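PDB 1SP3: cytochrome c, putative from Shewanella oneidensis, which carries eight covalently attached c-type hemes and probably acts as a respiratory oxidoreductase that reduces tetrathionate. Local coordinates for residues Leu47-Val52 and Thr294-Met299; Val135-Gly140 and Ser160-Asp165; Asp413-Gly418 and Gly430-Asn435. All blocks are in the same frame, centred on the assembly; numbering follows the deposited sequence.

Interaction 1 (Leu47-Val52 and Thr294-Met299); sequences LPDRTV and TANAYM
The turn end of the β-hairpin 44-47/50-53, carried by Leu47, Pro48 and Arg50, lies against strand 295-297 of the mixed sheet at Asn296 and Ala297 and against the following Met299. No direct hydrogen bond crosses, so the evidence is side-chain packing plus one bridging water, over 347 Å² of buried surface. The Leu47 methyls part: CD2 lies against the strand, 3.4 Å from Ala295 O and 3.9 Å from Ala297 CB, while CD1 lies 4.1 Å from Met299 CG. Pro48, the first inner residue of the type I turn Leu47-Arg50, brings CD and CG against the Asn296 amide, with CD 3.3 Å from Asn296 OD1. That oxygen also accepts from water 1 at 2.7 Å; the same water donates to Asp49 OD1 and takes a weak bond from Arg50 NH2. Met299 CG covers one face of the Arg50 guanidinium, 3.7 Å from NH2, the two chains running past each other in opposite directions. The stronger partner of Arg50 is Asp302, whose carboxylate also receives Met299 N. Bends in the Met299 chain (chi2 -78°, chi3 -65°) curl its methyl round to meet Val52 tip to tip, CE to CB 3.9 Å. The arrangement is a hairpin turn packed through side chains on a strand, joining the cytochrome c554-like region to the later β-sheet rather than extending that sheet.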
loop_
_atom_site.group_PDB
_atom_site.type_symbol
_atom_site.label_atom_id
_atom_site.label_comp_id
_atom_site.label_asym_id
_atom_site.label_seq_id
_atom_site.Cartn_x
_atom_site.Cartn_y
_atom_site.Cartn_z
ATOM N N LEU A 47 8.682 15.794 -1.044
ATOM C CA LEU A 47 9.010 15.582 -2.456
ATOM C C LEU A 47 10.280 16.358 -2.925
ATOM O O LEU A 47 10.668 17.336 -2.299
ATOM C CB LEU A 47 7.783 15.958 -3.342
ATOM C CG LEU A 47 6.440 15.280 -2.976
ATOM C CD1 LEU A 47 5.352 15.681 -3.996
ATOM C CD2 LEU A 47 6.526 13.694 -2.772
ATOM N N PRO A 48 10.913 15.993 -4.023
ATOM C CA PRO A 48 12.144 16.670 -4.428
ATOM C C PRO A 48 12.083 18.210 -4.379
ATOM O O PRO A 48 13.035 18.854 -3.901
ATOM C CB PRO A 48 12.326 16.168 -5.869
ATOM C CG PRO A 48 11.810 14.784 -5.791
ATOM C CD PRO A 48 10.546 14.948 -4.988
ATOM N N ASP A 49 10.930 18.767 -4.757
ATOM C CA ASP A 49 10.766 20.191 -5.003
ATOM C C ASP A 49 9.756 20.909 -4.086
ATOM O O ASP A 49 9.534 22.085 -4.249
ATOM C CB ASP A 49 10.263 20.358 -6.443
ATOM C CG ASP A 49 8.971 19.547 -6.727
ATOM O OD1 ASP A 49 8.916 18.279 -6.427
ATOM O OD2 ASP A 49 7.949 20.118 -7.271
ATOM N N ARG A 50 9.102 20.184 -3.180
ATOM C CA ARG A 50 8.001 20.723 -2.349
ATOM C C ARG A 50 7.627 19.740 -1.223
ATOM O O ARG A 50 7.832 18.525 -1.378
ATOM C CB ARG A 50 6.742 21.022 -3.197
ATOM C CG ARG A 50 6.357 19.893 -4.178
ATOM C CD ARG A 50 5.002 20.047 -4.999
ATOM N NE ARG A 50 4.856 18.873 -5.850
ATOM C CZ ARG A 50 3.824 18.583 -6.641
ATOM N NH1 ARG A 50 2.750 19.406 -6.722
ATOM N NH2 ARG A 50 3.891 17.413 -7.360
ATOM N N THR A 51 7.115 20.253 -0.089
ATOM C CA THR A 51 6.485 19.399 0.949
ATOM C C THR A 51 4.945 19.386 0.769
ATOM O O THR A 51 4.310 20.430 0.512
ATOM C CB THR A 51 6.843 19.843 2.373
ATOM O OG1 THR A 51 8.249 19.729 2.551
ATOM C CG2 THR A 51 6.306 18.925 3.390
ATOM N N VAL A 52 4.372 18.179 0.815
ATOM C CA VAL A 52 2.951 18.039 0.554
ATOM C C VAL A 52 2.313 17.268 1.656
ATOM O O VAL A 52 2.961 16.648 2.469
ATOM C CB VAL A 52 2.619 17.279 -0.793
ATOM C CG1 VAL A 52 2.960 18.156 -2.005
ATOM C CG2 VAL A 52 3.308 15.874 -0.841
ATOM N N THR A 294 13.752 9.256 0.064
ATOM C CA THR A 294 12.741 10.138 -0.490
ATOM C C THR A 294 12.186 9.565 -1.788
ATOM O O THR A 294 12.837 8.742 -2.475
ATOM C CB THR A 294 13.268 11.626 -0.703
ATOM O OG1 THR A 294 14.439 11.550 -1.480
ATOM C CG2 THR A 294 13.865 12.180 0.556
ATOM N N ALA A 295 10.975 10.014 -2.126
ATOM C CA ALA A 295 10.295 9.514 -3.268
ATOM C C ALA A 295 9.619 10.726 -3.969
ATOM O O ALA A 295 9.213 11.740 -3.336
ATOM C CB ALA A 295 9.251 8.492 -2.817
ATOM N N ASN A 296 9.507 10.628 -5.267
ATOM C CA ASN A 296 8.666 11.570 -5.954
ATOM C C ASN A 296 7.227 11.064 -6.026
ATOM O O ASN A 296 6.990 9.854 -6.029
ATOM C CB ASN A 296 9.227 11.913 -7.355
ATOM C CG ASN A 296 8.939 13.387 -7.729
ATOM O OD1 ASN A 296 8.150 14.071 -7.027
ATOM N ND2 ASN A 296 9.569 13.872 -8.776
ATOM N N ALA A 297 6.269 11.992 -6.070
ATOM C CA ALA A 297 4.879 11.619 -6.264
ATOM C C ALA A 297 4.109 12.563 -7.198
ATOM O O ALA A 297 4.271 13.753 -7.143
ATOM C CB ALA A 297 4.137 11.477 -4.906
ATOM N N TYR A 298 3.224 11.986 -8.009
ATOM C CA TYR A 298 2.257 12.727 -8.775
ATOM C C TYR A 298 1.143 13.189 -7.833
ATOM O O TYR A 298 0.589 12.381 -7.074
ATOM C CB TYR A 298 1.681 11.853 -9.915
ATOM C CG TYR A 298 0.629 12.664 -10.703
ATOM C CD1 TYR A 298 1.021 13.498 -11.775
ATOM C CD2 TYR A 298 -0.709 12.675 -10.318
ATOM C CE1 TYR A 298 0.081 14.294 -12.476
ATOM C CE2 TYR A 298 -1.692 13.466 -11.049
ATOM C CZ TYR A 298 -1.256 14.282 -12.118
ATOM O OH TYR A 298 -2.161 15.073 -12.838
ATOM N N MET A 299 0.829 14.474 -7.827
ATOM C CA MET A 299 -0.243 14.926 -6.963
ATOM C C MET A 299 -1.378 15.538 -7.782
ATOM O O MET A 299 -1.171 15.904 -8.961
ATOM C CB MET A 299 0.226 15.979 -5.982
ATOM C CG MET A 299 1.458 15.580 -5.221
ATOM S SD MET A 299 0.878 14.474 -3.968
ATOM C CE MET A 299 -0.130 15.471 -2.970
HETATM O O HOH W 1 7.245 16.635 -7.201
#

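Interaction 2 (Val135-Gly140 and Ser160-Asp165); sequences VRDNCG and SMAYPD. With HEC (heme c), chain F.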
loop_
_atom_site.group_PDB
_atom_site.type_symbol
_atom_site.label_atom_id
_atom_site.label_comp_id
_atom_site.label_asym_id
_atom_site.label_seq_id
_atom_site.Cartn_x
_atom_site.Cartn_y
_atom_site.Cartn_z
ATOM N N VAL A 135 -3.404 -9.655 16.185
ATOM C CA VAL A 135 -2.485 -10.613 15.526
ATOM C C VAL A 135 -2.381 -10.310 14.053
ATOM O O VAL A 135 -3.083 -9.392 13.550
ATOM C CB VAL A 135 -2.970 -12.040 15.731
ATOM C CG1 VAL A 135 -2.989 -12.320 17.209
ATOM C CG2 VAL A 135 -4.367 -12.327 15.019
ATOM N N ARG A 136 -1.528 -11.030 13.322
ATOM C CA ARG A 136 -1.399 -10.715 11.882
ATOM C C ARG A 136 -2.733 -10.555 11.161
ATOM O O ARG A 136 -2.939 -9.619 10.320
ATOM C CB ARG A 136 -0.510 -11.723 11.185
ATOM C CG ARG A 136 0.950 -11.730 11.710
ATOM C CD ARG A 136 1.791 -12.835 11.035
ATOM N NE ARG A 136 1.200 -14.177 11.202
ATOM C CZ ARG A 136 1.468 -15.037 12.211
ATOM N NH1 ARG A 136 2.332 -14.681 13.165
ATOM N NH2 ARG A 136 0.837 -16.249 12.282
ATOM N N ASP A 137 -3.686 -11.406 11.512
ATOM C CA ASP A 137 -4.968 -11.381 10.780
ATOM C C ASP A 137 -5.775 -10.092 11.016
ATOM O O ASP A 137 -6.633 -9.725 10.209
ATOM C CB ASP A 137 -5.797 -12.644 11.063
ATOM C CG ASP A 137 -6.583 -13.125 9.825
ATOM O OD1 ASP A 137 -6.070 -13.023 8.666
ATOM O OD2 ASP A 137 -7.758 -13.588 9.885
ATOM N N ASN A 138 -5.541 -9.390 12.129
ATOM C CA ASN A 138 -6.252 -8.143 12.315
ATOM C C ASN A 138 -5.689 -7.085 11.341
ATOM O O ASN A 138 -6.453 -6.428 10.650
ATOM C CB ASN A 138 -6.175 -7.660 13.752
ATOM C CG ASN A 138 -6.809 -8.622 14.731
ATOM O OD1 ASN A 138 -6.100 -9.388 15.437
ATOM N ND2 ASN A 138 -8.149 -8.564 14.833
ATOM N N CYS A 139 -4.362 -6.916 11.297
ATOM C CA CYS A 139 -3.751 -5.937 10.398
ATOM C C CYS A 139 -4.170 -6.286 8.999
ATOM O O CYS A 139 -4.501 -5.417 8.272
ATOM C CB CYS A 139 -2.207 -5.924 10.505
ATOM S SG CYS A 139 -1.759 -5.772 12.242
ATOM N N GLY A 140 -4.160 -7.592 8.680
ATOM C CA GLY A 140 -4.461 -8.128 7.373
ATOM C C GLY A 140 -5.877 -7.927 6.861
ATOM O O GLY A 140 -6.059 -8.018 5.681
ATOM N N SER A 160 -2.157 -15.499 3.034
ATOM C CA SER A 160 -1.500 -16.564 3.756
ATOM C C SER A 160 -0.577 -16.043 4.874
ATOM O O SER A 160 -0.070 -16.849 5.644
ATOM C CB SER A 160 -0.636 -17.335 2.791
ATOM O OG SER A 160 0.697 -16.944 3.035
ATOM N N MET A 161 -0.344 -14.716 4.962
ATOM C CA MET A 161 0.478 -14.136 6.022
ATOM C C MET A 161 -0.315 -14.218 7.304
ATOM O O MET A 161 0.217 -13.892 8.365
ATOM C CB MET A 161 0.847 -12.653 5.801
ATOM C CG MET A 161 1.736 -12.253 4.600
ATOM S SD MET A 161 3.382 -12.930 4.618
ATOM C CE MET A 161 4.269 -11.589 4.348
ATOM N N ALA A 162 -1.581 -14.633 7.246
ATOM C CA ALA A 162 -2.275 -14.930 8.491
ATOM C C ALA A 162 -1.586 -16.021 9.359
ATOM O O ALA A 162 -1.574 -15.908 10.608
ATOM C CB ALA A 162 -3.762 -15.367 8.198
ATOM N N TYR A 163 -1.125 -17.105 8.719
ATOM C CA TYR A 163 -0.387 -18.190 9.409
ATOM C C TYR A 163 0.570 -18.729 8.368
ATOM O O TYR A 163 0.292 -19.769 7.805
ATOM C CB TYR A 163 -1.333 -19.345 9.870
ATOM C CG TYR A 163 -2.305 -18.902 10.931
ATOM C CD1 TYR A 163 -3.549 -18.333 10.578
ATOM C CD2 TYR A 163 -1.962 -18.998 12.285
ATOM C CE1 TYR A 163 -4.422 -17.863 11.571
ATOM C CE2 TYR A 163 -2.822 -18.545 13.273
ATOM C CZ TYR A 163 -4.029 -17.991 12.908
ATOM O OH TYR A 163 -4.837 -17.567 13.908
ATOM N N PRO A 164 1.647 -18.015 8.028
ATOM C CA PRO A 164 2.426 -18.427 6.855
ATOM C C PRO A 164 3.454 -19.481 7.272
ATOM O O PRO A 164 3.679 -19.625 8.484
ATOM C CB PRO A 164 3.172 -17.142 6.468
ATOM C CG PRO A 164 3.364 -16.455 7.744
ATOM C CD PRO A 164 2.173 -16.777 8.646
ATOM N N ASP A 165 4.087 -20.126 6.297
ATOM C CA ASP A 165 5.150 -21.039 6.550
ATOM C C ASP A 165 6.494 -20.338 6.382
ATOM O O ASP A 165 6.544 -19.198 5.892
ATOM C CB ASP A 165 5.074 -22.224 5.623
ATOM C CG ASP A 165 4.991 -21.839 4.184
ATOM O OD1 ASP A 165 4.663 -22.731 3.367
ATOM O OD2 ASP A 165 5.233 -20.696 3.735
HETATM FE FE HEC F . -2.324 -0.172 8.548
HETATM C CHA HEC F . -0.796 2.276 6.779
HETATM C CHB HEC F . 0.712 -1.061 9.835
HETATM C CHC HEC F . -3.898 -2.222 10.748
HETATM C CHD HEC F . -5.252 0.535 6.933
HETATM N NA HEC F . -0.416 0.472 8.344
HETATM C C1A HEC F . 0.008 1.454 7.526
HETATM C C2A HEC F . 1.422 1.653 7.669
HETATM C C3A HEC F . 1.852 0.749 8.547
HETATM C C4A HEC F . 0.715 -0.019 8.970
HETATM C CMA HEC F . 3.338 0.509 8.942
HETATM C CAA HEC F . 2.270 2.712 6.822
HETATM C CBA HEC F . 2.562 4.012 7.574
HETATM C CGA HEC F . 1.538 5.061 7.190
HETATM O O1A HEC F . 1.330 6.032 7.981
HETATM O O2A HEC F . 0.997 4.982 6.045
HETATM N NB HEC F . -1.686 -1.421 10.010
HETATM C C1B HEC F . -0.410 -1.639 10.387
HETATM C C2B HEC F . -0.384 -2.686 11.382
HETATM C C3B HEC F . -1.642 -3.047 11.619
HETATM C C4B HEC F . -2.490 -2.219 10.779
HETATM C CMB HEC F . 0.983 -3.172 11.935
HETATM C CAB HEC F . -2.215 -3.997 12.721
HETATM C CBB HEC F . -1.835 -3.677 14.019
HETATM N NC HEC F . -4.178 -0.742 8.807
HETATM C C1C HEC F . -4.664 -1.616 9.795
HETATM C C2C HEC F . -6.051 -1.842 9.536
HETATM C C3C HEC F . -6.408 -1.055 8.520
HETATM C C4C HEC F . -5.264 -0.343 8.011
HETATM C CMC HEC F . -6.982 -2.824 10.296
HETATM C CAC HEC F . -7.831 -0.996 7.974
HETATM C CBC HEC F . -8.870 -0.572 8.811
HETATM N ND HEC F . -2.919 1.116 7.032
HETATM C C1D HEC F . -4.197 1.285 6.522
HETATM C C2D HEC F . -4.246 2.378 5.598
HETATM C C3D HEC F . -2.876 2.951 5.621
HETATM C C4D HEC F . -2.117 2.106 6.529
HETATM C CMD HEC F . -5.396 2.973 4.736
HETATM C CAD HEC F . -2.349 4.180 4.825
HETATM C CBD HEC F . -2.541 5.295 5.833
HETATM C CGD HEC F . -2.156 6.625 5.195
HETATM O O1D HEC F . -0.929 6.883 5.139
HETATM O O2D HEC F . -3.018 7.438 4.730
HETATM O O HOH W 2 -2.769 -14.249 12.564
#
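Arg136, in the first turn of helix 136-143, reaches across to the backbone of Met161 and Ala162 at the end of the 3-10 segment 160-162. Its CB passes 3.6 Å from Met161 O, CG lies 4.0 Å from that oxygen, and CD comes nearer to it, at 3.3 Å. The bend at chi3 (-56°) then turns the edge of the guanidinium to the two carbonyl oxygens. NE gives weak bonds to Met161 O at 3.0 Å and to Ala162 O at 3.3 Å, whereas NH2, beside Tyr163, makes a firmer one to Ala162 O, 3.0 Å with an N-H...O angle of 144°, approaching from above the carbonyl plane. CZ has Pro164 CD obliquely beside it at 4.0 Å, and NH1 is taken by Phe179 O outside the two segments. Ala162 O has a further donor in water 2, which in turn accepts from Asp137 N. An alanine here takes away the donors of Met161 O, Ala162 O and Phe179 O, and would probably leave the end of the 3-10 segment less firmly fixed to the helix. Further along, Cys139 SG is covalently bound to heme CAB at 1.9 Å. Arg136 also touches Cys181, an attachment point of a second heme. Cys139 opens a CXXCH motif with Cys142 and His143, the heme-attachment motif of c-type cytochromes; here the first turn of its helix is bonded to the loop carrying Met161 and Ala162.

Interaction 3 (Asp413-Gly418 and Gly430-Asn435); sequences DCHNKG and GDPMKN. With HEC (heme c), chain J.
His415, which meets Asp431 across the contact, is first of all a metal ligand: its NE2 binds the iron atom FE of the heme at 2.1 Å, with His226 as the second axial ligand. Cys414 SG is joined to heme CAC at 2.0 Å; Cys414 and His415 are the last two residues of a CXXCH motif.

Hydrogen bonds converge on the Asp431 carboxylate. His415 ND1 donates to Asp431 OD1 at 2.6 Å with an N-H...O angle of 165°; the oxygen is met on its syn side and lies almost in the imidazole plane, while ring and carboxylate are only 19° apart. Placing CG anti to the backbone N of Asp431 (chi1 -177°) presents the carboxylate in this way. The same OD1 accepts from Met433 N at 3.0 Å, from above the carboxylate, which makes an Asx turn. OD2 takes Asn416 N at 3.0 Å, nearly in line with its C-O bond. Farther from the heme, Lys434 NZ reaches Asn416 OD1 at 3.0 Å, in the plane of that amide, whose ND2 is held by Asn412.

Apolar contacts close the site. The Met433 chain bends at its last torsion to put CE 3.5 Å from His415 CG, approaching the ring obliquely, and the same methyl rests on the heme at CHB. Pro432 CG packs on the porphyrin 3.7 Å from C3D.

Three N-H groups therefore grip one carboxylate, which resists its rotation and, through the short ND1 bond, fixes the imidazole about its axis toward the iron. A negative charge so placed would be expected to polarise the ring toward imidazolate, strengthening its donation to the iron and probably favouring the oxidised heme.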
loop_
_atom_site.group_PDB
_atom_site.type_symbol
_atom_site.label_atom_id
_atom_site.label_comp_id
_atom_site.label_asym_id
_atom_site.label_seq_id
_atom_site.Cartn_x
_atom_site.Cartn_y
_atom_site.Cartn_z
ATOM N N ASP A 413 23.475 -14.477 -9.035
ATOM C CA ASP A 413 22.213 -13.836 -9.345
ATOM C C ASP A 413 22.381 -12.474 -9.926
ATOM O O ASP A 413 21.546 -12.053 -10.721
ATOM C CB ASP A 413 21.333 -13.773 -8.124
ATOM C CG ASP A 413 20.817 -15.133 -7.749
ATOM O OD1 ASP A 413 20.256 -15.755 -8.662
ATOM O OD2 ASP A 413 21.022 -15.688 -6.628
ATOM N N CYS A 414 23.439 -11.790 -9.508
ATOM C CA CYS A 414 23.767 -10.449 -10.017
ATOM C C CYS A 414 24.952 -10.397 -10.929
ATOM O O CYS A 414 24.897 -9.632 -11.869
ATOM C CB CYS A 414 24.038 -9.482 -8.871
ATOM S SG CYS A 414 22.582 -9.399 -7.727
ATOM N N HIS A 415 26.046 -11.145 -10.635
ATOM C CA HIS A 415 27.312 -11.034 -11.384
ATOM C C HIS A 415 27.371 -12.147 -12.451
ATOM O O HIS A 415 26.454 -12.984 -12.471
ATOM C CB HIS A 415 28.561 -11.071 -10.443
ATOM C CG HIS A 415 28.605 -9.918 -9.462
ATOM N ND1 HIS A 415 28.847 -8.623 -9.847
ATOM C CD2 HIS A 415 28.381 -9.870 -8.134
ATOM C CE1 HIS A 415 28.784 -7.821 -8.800
ATOM N NE2 HIS A 415 28.537 -8.559 -7.738
ATOM N N ASN A 416 28.383 -12.134 -13.318
ATOM C CA ASN A 416 28.580 -13.223 -14.313
ATOM C C ASN A 416 27.339 -13.348 -15.204
ATOM O O ASN A 416 26.873 -12.379 -15.768
ATOM C CB ASN A 416 28.894 -14.558 -13.591
ATOM C CG ASN A 416 30.206 -14.517 -12.837
ATOM O OD1 ASN A 416 31.097 -13.741 -13.174
ATOM N ND2 ASN A 416 30.309 -15.307 -11.769
ATOM N N LYS A 417 26.694 -14.493 -15.232
ATOM C CA LYS A 417 25.539 -14.538 -16.135
ATOM C C LYS A 417 24.272 -13.999 -15.454
ATOM O O LYS A 417 23.225 -13.952 -16.068
ATOM C CB LYS A 417 25.372 -15.955 -16.687
ATOM C CG LYS A 417 26.658 -16.446 -17.438
ATOM C CD LYS A 417 26.883 -17.995 -17.308
ATOM C CE LYS A 417 27.404 -18.625 -18.684
ATOM N NZ LYS A 417 27.774 -20.109 -18.713
ATOM N N GLY A 418 24.370 -13.576 -14.185
ATOM C CA GLY A 418 23.205 -13.023 -13.461
ATOM C C GLY A 418 22.578 -11.805 -14.119
ATOM O O GLY A 418 23.267 -10.945 -14.684
ATOM N N GLY A 430 28.990 -1.424 -16.722
ATOM C CA GLY A 430 29.047 -2.860 -16.654
ATOM C C GLY A 430 29.127 -3.452 -15.249
ATOM O O GLY A 430 29.230 -2.722 -14.228
ATOM N N ASP A 431 29.024 -4.768 -15.202
ATOM C CA ASP A 431 29.115 -5.572 -14.023
ATOM C C ASP A 431 30.387 -5.175 -13.245
ATOM O O ASP A 431 31.481 -5.290 -13.816
ATOM C CB ASP A 431 29.268 -7.018 -14.452
ATOM C CG ASP A 431 29.302 -7.982 -13.249
ATOM O OD1 ASP A 431 29.564 -7.540 -12.113
ATOM O OD2 ASP A 431 29.038 -9.168 -13.387
ATOM N N PRO A 432 30.246 -4.641 -12.012
ATOM C CA PRO A 432 31.385 -4.171 -11.203
ATOM C C PRO A 432 32.448 -5.224 -10.930
ATOM O O PRO A 432 33.566 -4.819 -10.614
ATOM C CB PRO A 432 30.759 -3.786 -9.856
ATOM C CG PRO A 432 29.321 -3.778 -10.010
ATOM C CD PRO A 432 28.962 -4.356 -11.340
ATOM N N MET A 433 32.103 -6.503 -11.022
ATOM C CA MET A 433 33.068 -7.573 -10.875
ATOM C C MET A 433 33.937 -7.788 -12.129
ATOM O O MET A 433 35.084 -8.209 -12.005
ATOM C CB MET A 433 32.314 -8.845 -10.567
ATOM C CG MET A 433 33.188 -9.963 -10.104
ATOM S SD MET A 433 32.275 -11.538 -10.230
ATOM C CE MET A 433 31.634 -11.546 -8.802
ATOM N N LYS A 434 33.398 -7.534 -13.324
ATOM C CA LYS A 434 34.143 -7.669 -14.596
ATOM C C LYS A 434 34.992 -6.419 -14.780
ATOM O O LYS A 434 35.975 -6.413 -15.547
ATOM C CB LYS A 434 33.222 -7.821 -15.830
ATOM C CG LYS A 434 32.189 -8.958 -15.762
ATOM C CD LYS A 434 32.375 -9.985 -16.848
ATOM C CE LYS A 434 31.728 -11.336 -16.519
ATOM N NZ LYS A 434 32.224 -11.943 -15.251
ATOM N N ASN A 435 34.650 -5.382 -14.019
ATOM C CA ASN A 435 34.970 -4.037 -14.427
ATOM C C ASN A 435 35.236 -3.075 -13.311
ATOM O O ASN A 435 34.348 -2.307 -12.936
ATOM C CB ASN A 435 33.794 -3.515 -15.200
ATOM C CG ASN A 435 34.207 -2.629 -16.284
ATOM O OD1 ASN A 435 34.179 -3.041 -17.458
ATOM N ND2 ASN A 435 34.620 -1.383 -15.934
HETATM FE FE HEC J . 28.623 -8.058 -5.749
HETATM C CHA HEC J . 30.362 -5.174 -6.336
HETATM C CHB HEC J . 31.531 -9.778 -5.746
HETATM C CHC HEC J . 27.060 -10.868 -4.517
HETATM C CHD HEC J . 25.670 -6.685 -6.451
HETATM N NA HEC J . 30.598 -7.537 -5.959
HETATM C C1A HEC J . 31.100 -6.312 -6.271
HETATM C C2A HEC J . 32.539 -6.446 -6.550
HETATM C C3A HEC J . 32.866 -7.730 -6.381
HETATM C C4A HEC J . 31.641 -8.426 -6.001
HETATM C CMA HEC J . 34.254 -8.418 -6.588
HETATM C CAA HEC J . 33.435 -5.255 -6.967
HETATM C CBA HEC J . 33.716 -4.433 -5.706
HETATM C CGA HEC J . 34.612 -5.179 -4.711
HETATM O O1A HEC J . 35.878 -5.324 -4.967
HETATM O O2A HEC J . 34.044 -5.582 -3.629
HETATM N NB HEC J . 29.180 -9.986 -5.209
HETATM C C1B HEC J . 30.460 -10.440 -5.256
HETATM C C2B HEC J . 30.485 -11.750 -4.717
HETATM C C3B HEC J . 29.232 -12.041 -4.342
HETATM C C4B HEC J . 28.414 -10.939 -4.667
HETATM C CMB HEC J . 31.776 -12.673 -4.602
HETATM C CAB HEC J . 28.782 -13.331 -3.618
HETATM C CBB HEC J . 29.167 -13.553 -2.319
HETATM N NC HEC J . 26.757 -8.719 -5.555
HETATM C C1C HEC J . 26.273 -9.909 -5.078
HETATM C C2C HEC J . 24.846 -9.942 -5.201
HETATM C C3C HEC J . 24.485 -8.795 -5.771
HETATM C C4C HEC J . 25.672 -7.992 -5.998
HETATM C CMC HEC J . 23.954 -11.139 -4.778
HETATM C CAC HEC J . 23.077 -8.196 -6.158
HETATM C CBC HEC J . 21.952 -7.930 -5.423
HETATM N ND HEC J . 28.096 -6.185 -6.388
HETATM C C1D HEC J . 26.770 -5.815 -6.442
HETATM C C2D HEC J . 26.765 -4.394 -6.540
HETATM C C3D HEC J . 28.193 -3.962 -6.495
HETATM C C4D HEC J . 28.965 -5.136 -6.393
HETATM C CMD HEC J . 25.546 -3.461 -6.627
HETATM C CAD HEC J . 28.741 -2.538 -6.554
HETATM C CBD HEC J . 29.074 -2.110 -5.097
HETATM C CGD HEC J . 29.617 -0.718 -5.181
HETATM O O1D HEC J . 29.088 0.167 -5.884
HETATM O O2D HEC J . 30.633 -0.468 -4.564
#

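Overall arrangement
The three contacts are well separated: centres of interactions 1 and 2 lie 32 Å apart, 1 and 3 33 Å, and 2 and 3 38 Å, with no pair closer than about 19 Å between nearest atoms. Both segments of interaction 2 fall, along the chain, between 47-52 and 294-299, and the two contacts sit on opposite sides of the chain's centre. Interaction 3 follows near the C-terminus, about 33 Å from that centre. In this chain of eight hemes, interaction 1 joins an early hairpin to the mixed sheet some 240 residues later, whereas interactions 2 and 3 each bind a short heme-bearing helix, 136-143 or 411-414, to a loop 12 to 20 residues further on.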